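Local coordinates for protein putative DD-carboxypeptidase TP_0574 (Treponema pallidum, PDB 1O75) that binds penicillin and shows zinc-stimulated carboxypeptidase activity on synthetic depsipeptide substrates, which may serve to lower the cross-linking of peptidoglycan in this spirochaete, at residues R64-Y69 / A128-D133. The protein carries 2 engineered substitutions. Residues are numbered along the deposited sequence; the frame is centred on the assembly and turned at random.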
loop_
_atom_site.group_PDB
_atom_site.type_symbol
_atom_site.label_atom_id
_atom_site.label_comp_id
_atom_site.label_asym_id
_atom_site.label_seq_id
_atom_site.Cartn_x
_atom_site.Cartn_y
_atom_site.Cartn_z
ATOM N N ARG B 64 3.492 15.105 -8.272
ATOM C CA ARG B 64 4.292 15.136 -7.032
ATOM C C ARG B 64 5.521 16.025 -7.130
ATOM O O ARG B 64 5.847 16.734 -6.180
ATOM C CB ARG B 64 4.754 13.730 -6.669
ATOM C CG ARG B 64 3.624 12.781 -6.328
ATOM C CD ARG B 64 4.158 11.366 -6.112
ATOM N NE ARG B 64 3.062 10.440 -6.266
ATOM C CZ ARG B 64 3.025 9.465 -7.160
ATOM N NH1 ARG B 64 4.038 9.274 -7.987
ATOM N NH2 ARG B 64 1.952 8.694 -7.234
ATOM N N GLN B 65 6.204 16.009 -8.270
ATOM C CA GLN B 65 7.419 16.820 -8.400
ATOM C C GLN B 65 7.248 18.297 -8.726
ATOM O O GLN B 65 8.170 19.080 -8.532
ATOM C CB GLN B 65 8.341 16.192 -9.440
ATOM C CG GLN B 65 8.823 14.797 -9.056
ATOM C CD GLN B 65 9.715 14.216 -10.118
ATOM O OE1 GLN B 65 10.935 14.426 -10.104
ATOM N NE2 GLN B 65 9.113 13.514 -11.076
ATOM N N GLN B 66 6.065 18.686 -9.203
ATOM C CA GLN B 66 5.838 20.084 -9.590
ATOM C C GLN B 66 5.965 21.046 -8.434
ATOM O O GLN B 66 6.138 22.249 -8.630
ATOM C CB GLN B 66 4.438 20.255 -10.231
ATOM C CG GLN B 66 3.298 20.350 -9.212
ATOM C CD GLN B 66 1.938 20.481 -9.905
ATOM O OE1 GLN B 66 1.860 20.971 -11.017
ATOM N NE2 GLN B 66 0.877 20.047 -9.237
ATOM N N PHE B 67 5.862 20.537 -7.217
ATOM C CA PHE B 67 5.958 21.414 -6.071
ATOM C C PHE B 67 7.373 21.886 -5.721
ATOM O O PHE B 67 7.607 23.087 -5.556
ATOM C CB PHE B 67 5.310 20.731 -4.872
ATOM C CG PHE B 67 3.845 20.471 -5.065
ATOM C CD1 PHE B 67 2.919 21.504 -4.903
ATOM C CD2 PHE B 67 3.393 19.212 -5.460
ATOM C CE1 PHE B 67 1.552 21.285 -5.134
ATOM C CE2 PHE B 67 2.023 18.979 -5.699
ATOM C CZ PHE B 67 1.108 20.021 -5.533
ATOM N N GLN B 68 8.311 20.948 -5.611
ATOM C CA GLN B 68 9.686 21.283 -5.236
ATOM C C GLN B 68 10.689 21.293 -6.381
ATOM O O GLN B 68 11.799 21.817 -6.223
ATOM C CB GLN B 68 10.187 20.290 -4.171
ATOM C CG GLN B 68 9.662 20.551 -2.774
ATOM C CD GLN B 68 10.470 21.598 -2.066
ATOM O OE1 GLN B 68 9.965 22.806 -2.039
ATOM N NE2 GLN B 68 11.570 21.322 -1.563
ATOM N N TYR B 69 10.320 20.717 -7.518
ATOM C CA TYR B 69 11.237 20.609 -8.652
ATOM C C TYR B 69 10.846 21.412 -9.894
ATOM O O TYR B 69 9.669 21.743 -10.080
ATOM C CB TYR B 69 11.375 19.130 -9.035
ATOM C CG TYR B 69 11.791 18.257 -7.856
ATOM C CD1 TYR B 69 13.144 18.092 -7.516
ATOM C CD2 TYR B 69 10.831 17.639 -7.048
ATOM C CE1 TYR B 69 13.531 17.325 -6.376
ATOM C CE2 TYR B 69 11.207 16.870 -5.923
ATOM C CZ TYR B 69 12.555 16.730 -5.598
ATOM O OH TYR B 69 12.916 16.027 -4.476
ATOM N N ALA B 128 3.391 28.534 -15.969
ATOM C CA ALA B 128 3.340 27.078 -15.941
ATOM C C ALA B 128 1.952 26.570 -15.590
ATOM O O ALA B 128 1.164 27.297 -14.994
ATOM C CB ALA B 128 4.344 26.561 -14.906
ATOM N N VAL B 129 1.658 25.324 -15.946
ATOM C CA VAL B 129 0.374 24.746 -15.576
ATOM C C VAL B 129 0.540 24.104 -14.212
ATOM O O VAL B 129 1.672 23.806 -13.788
ATOM C CB VAL B 129 -0.093 23.674 -16.564
ATOM C CG1 VAL B 129 -0.173 24.266 -17.963
ATOM C CG2 VAL B 129 0.840 22.467 -16.533
ATOM N N ALA B 130 -0.575 23.926 -13.513
ATOM C CA ALA B 130 -0.570 23.288 -12.207
ATOM C C ALA B 130 -1.325 21.983 -12.400
ATOM O O ALA B 130 -2.546 21.983 -12.611
ATOM C CB ALA B 130 -1.261 24.161 -11.176
ATOM N N LEU B 131 -0.599 20.867 -12.359
ATOM C CA LEU B 131 -1.212 19.562 -12.548
ATOM C C LEU B 131 -2.103 19.237 -11.352
ATOM O O LEU B 131 -1.865 19.714 -10.235
ATOM C CB LEU B 131 -0.126 18.483 -12.694
ATOM C CG LEU B 131 0.860 18.720 -13.856
ATOM C CD1 LEU B 131 1.901 17.582 -13.924
ATOM C CD2 LEU B 131 0.079 18.778 -15.177
ATOM N N ALA B 132 -3.135 18.433 -11.593
ATOM C CA ALA B 132 -4.043 18.011 -10.527
ATOM C C ALA B 132 -3.505 16.704 -9.981
ATOM O O ALA B 132 -2.771 16.004 -10.666
ATOM C CB ALA B 132 -5.461 17.780 -11.083
ATOM N N ASP B 133 -3.897 16.366 -8.764
ATOM C CA ASP B 133 -3.450 15.137 -8.129
ATOM C C ASP B 133 -3.771 13.971 -9.051
ATOM O O ASP B 133 -4.877 13.891 -9.574
ATOM C CB ASP B 133 -4.169 14.968 -6.784
ATOM C CG ASP B 133 -3.461 14.001 -5.852
ATOM O OD1 ASP B 133 -2.775 13.074 -6.329
ATOM O OD2 ASP B 133 -3.612 14.159 -4.631
#
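With CG of Gln66 tucked between its own backbone N and carbonyl carbon (chi1 80°) and the chain extended beyond it, the side chain reaches straight across to Leu131. The outcome is a pair of side-chain-to-backbone hydrogen bonds of the kind by which a glutamine can imitate a neighbouring β-strand: a single carboxamide accepts from the N-H and donates to the C=O of the same residue of an irregular chain. It joins the turn between helix 60-65 and strand 69-85 to the loop connecting strands 120-124 and 137-140, both within the N-terminal, largely β domain of this penicillin-binding protein.

The two bonds differ in geometry. Leu131 N donates to Gln66 OE1 over 2.8 Å, meeting a lone pair in the plane of the side-chain carbonyl, although the hydrogen bond is somewhat bent, with an N-H...O angle of 151°. Gln66 NE2 returns a straighter bond to Leu131 O, 2.9 Å long with an N-H...O angle of 163°; the acceptor lies almost in the plane of the glutamine amide, while the donor is tilted from the plane of the peptide carbonyl. Using both ends of the carboxamide fixes its rotation about CG-CD and gives partners to polar atoms of two buried residues.

The CB methylene of Leu131 lies against this polar bridge, 3.6 Å from Gln66 OE1. Behind the bridge, the backbone of Gln66 bonds to Ala109, on strand 101-114, and its carbonyl oxygen accepts from Lys156 NZ, so the base of the glutamine is itself held. Its stem also lines one ring face of the adjacent aromatic residue, with Gln66 CG 3.9 Å above the plane of Phe67, nearer the ring's perimeter than its centre.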